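R-imine reductase (Streptomyces kanamyceticus, PDB 3ZGY) catalyses the NADPH-dependent, R-selective reduction of an imine substrate. Local coordinates at residues Gly128-Asp133 and Arg156-Pro161. Residues are numbered along the deposited sequence; the frame is centred on the assembly and turned at random.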
loop_
_atom_site.group_PDB
_atom_site.type_symbol
_atom_site.label_atom_id
_atom_site.label_comp_id
_atom_site.label_asym_id
_atom_site.label_seq_id
_atom_site.Cartn_x
_atom_site.Cartn_y
_atom_site.Cartn_z
ATOM N N GLY D 128 21.701 15.732 -31.011
ATOM C CA GLY D 128 23.044 15.305 -30.622
ATOM C C GLY D 128 23.400 15.354 -29.144
ATOM O O GLY D 128 24.536 15.626 -28.754
ATOM N N ALA D 129 22.443 15.017 -28.310
ATOM C CA ALA D 129 22.686 14.986 -26.906
ATOM C C ALA D 129 22.450 13.592 -26.387
ATOM O O ALA D 129 21.703 12.830 -26.956
ATOM C CB ALA D 129 21.785 15.959 -26.209
ATOM N N ASP D 130 23.163 13.256 -25.325
ATOM C CA ASP D 130 22.822 12.139 -24.514
ATOM C C ASP D 130 21.651 12.550 -23.595
ATOM O O ASP D 130 21.540 13.704 -23.188
ATOM C CB ASP D 130 24.023 11.793 -23.698
ATOM C CG ASP D 130 25.067 11.116 -24.502
ATOM O OD1 ASP D 130 24.891 9.889 -24.817
ATOM O OD2 ASP D 130 26.092 11.778 -24.770
ATOM N N TYR D 131 20.818 11.601 -23.238
ATOM C CA TYR D 131 19.593 11.904 -22.540
ATOM C C TYR D 131 19.318 10.836 -21.515
ATOM O O TYR D 131 19.260 9.654 -21.843
ATOM C CB TYR D 131 18.405 11.971 -23.521
ATOM C CG TYR D 131 17.096 12.312 -22.875
ATOM C CD1 TYR D 131 16.842 13.628 -22.434
ATOM C CD2 TYR D 131 16.097 11.366 -22.708
ATOM C CE1 TYR D 131 15.639 13.977 -21.881
ATOM C CE2 TYR D 131 14.897 11.719 -22.133
ATOM C CZ TYR D 131 14.687 13.013 -21.686
ATOM O OH TYR D 131 13.496 13.371 -21.067
ATOM N N LEU D 132 19.147 11.268 -20.275
ATOM C CA LEU D 132 18.542 10.434 -19.239
ATOM C C LEU D 132 17.216 10.986 -18.806
ATOM O O LEU D 132 17.035 12.204 -18.644
ATOM C CB LEU D 132 19.382 10.407 -17.994
ATOM C CG LEU D 132 20.711 9.729 -18.101
ATOM C CD1 LEU D 132 21.400 9.906 -16.771
ATOM C CD2 LEU D 132 20.564 8.266 -18.426
ATOM N N ASP D 133 16.265 10.090 -18.627
ATOM C CA ASP D 133 14.980 10.492 -18.166
ATOM C C ASP D 133 14.844 9.962 -16.809
ATOM O O ASP D 133 15.129 8.780 -16.550
ATOM C CB ASP D 133 13.887 9.987 -19.051
ATOM C CG ASP D 133 12.598 10.714 -18.794
ATOM O OD1 ASP D 133 11.905 10.314 -17.792
ATOM O OD2 ASP D 133 12.280 11.644 -19.595
ATOM N N ARG D 156 23.752 3.604 -20.564
ATOM C CA ARG D 156 24.926 3.735 -19.699
ATOM C C ARG D 156 25.873 4.809 -20.182
ATOM O O ARG D 156 26.451 5.529 -19.400
ATOM C CB ARG D 156 25.696 2.444 -19.643
ATOM C CG ARG D 156 25.096 1.378 -18.751
ATOM C CD ARG D 156 25.509 1.717 -17.359
ATOM N NE ARG D 156 24.996 0.818 -16.364
ATOM C CZ ARG D 156 25.190 1.015 -15.077
ATOM N NH1 ARG D 156 25.850 2.098 -14.627
ATOM N NH2 ARG D 156 24.737 0.118 -14.220
ATOM N N SER D 157 26.053 4.918 -21.481
ATOM C CA SER D 157 26.905 5.982 -21.999
ATOM C C SER D 157 26.514 7.371 -21.545
ATOM O O SER D 157 27.340 8.299 -21.567
ATOM C CB SER D 157 26.911 5.932 -23.522
ATOM O OG SER D 157 25.643 6.249 -24.016
ATOM N N ALA D 158 25.239 7.558 -21.233
ATOM C CA ALA D 158 24.769 8.859 -20.773
ATOM C C ALA D 158 24.875 8.955 -19.251
ATOM O O ALA D 158 25.097 10.025 -18.728
ATOM C CB ALA D 158 23.356 9.111 -21.209
ATOM N N PHE D 159 24.805 7.825 -18.556
ATOM C CA PHE D 159 24.817 7.872 -17.100
ATOM C C PHE D 159 26.208 7.775 -16.494
ATOM O O PHE D 159 26.570 8.585 -15.661
ATOM C CB PHE D 159 23.959 6.774 -16.547
ATOM C CG PHE D 159 24.085 6.617 -15.077
ATOM C CD1 PHE D 159 23.611 7.565 -14.245
ATOM C CD2 PHE D 159 24.697 5.527 -14.541
ATOM C CE1 PHE D 159 23.750 7.448 -12.872
ATOM C CE2 PHE D 159 24.830 5.376 -13.189
ATOM C CZ PHE D 159 24.355 6.348 -12.346
ATOM N N ASP D 160 26.972 6.752 -16.880
ATOM C CA ASP D 160 28.294 6.491 -16.320
ATOM C C ASP D 160 29.206 7.763 -16.243
ATOM O O ASP D 160 29.749 8.056 -15.185
ATOM C CB ASP D 160 28.974 5.344 -17.074
ATOM C CG ASP D 160 28.277 3.997 -16.854
ATOM O OD1 ASP D 160 27.529 3.841 -15.883
ATOM O OD2 ASP D 160 28.514 3.031 -17.612
ATOM N N PRO D 161 29.385 8.503 -17.331
ATOM C CA PRO D 161 30.251 9.642 -17.232
ATOM C C PRO D 161 29.843 10.669 -16.155
ATOM O O PRO D 161 30.666 11.469 -15.808
ATOM C CB PRO D 161 30.120 10.311 -18.595
ATOM C CG PRO D 161 29.739 9.224 -19.516
ATOM C CD PRO D 161 28.842 8.350 -18.691
#
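Ala158 lodges its methyl between the side chains of Asp130 and Leu132, two residues apart on strand 130-136, with its CB 3.7 Å from Asp130 CB and 4.0 Å from Leu132 CD2. Leu132 spans Ala158 and Phe159: its CD1 lies 4.0 Å from Phe159 CA and meets the edge of the phenyl ring near the ring plane, while CD2 lies against the Ala158 methyl. With CG anti to its own carbonyl carbon (chi1 -67°), the leucine sends both methyls out to helix 156-159. Phe159 meets it with CA, CB and the near ring edge, CD1; with CG anti to the backbone N (chi1 171°), the rest of the ring leads away from the strand. Cutting Leu132 back to an alanine is likely to leave the Ala158 methyl and Phe159 CB without their apolar partner and open a gap between helix and strand. At the partly exposed end, Asp130 OD1 stands 3.8 Å from Ser157 OG, too far for a hydrogen bond; no hydrogen bond crosses the contact, which is apolar packing. On the outer side of the helix, Arg156 NH1 bridges to Asp160 OD1 at 2.7 Å, nearly in the guanidinium plane and on the syn lone pair of the carboxylate. Tyr131 points the other way from the strand, onto helix 114-126, and its OH bonds to Asp133 OD2 at 2.6 Å. The contact lays helix 156-159 on one face of the Rossmann-type sheet; helix 114-126, met by Tyr131, lies on the other. Leu166 of helix 163-167 touches both Leu132 and Phe159, and strand 130-136 runs between parallel strand 105-108 and antiparallel strand 150-153.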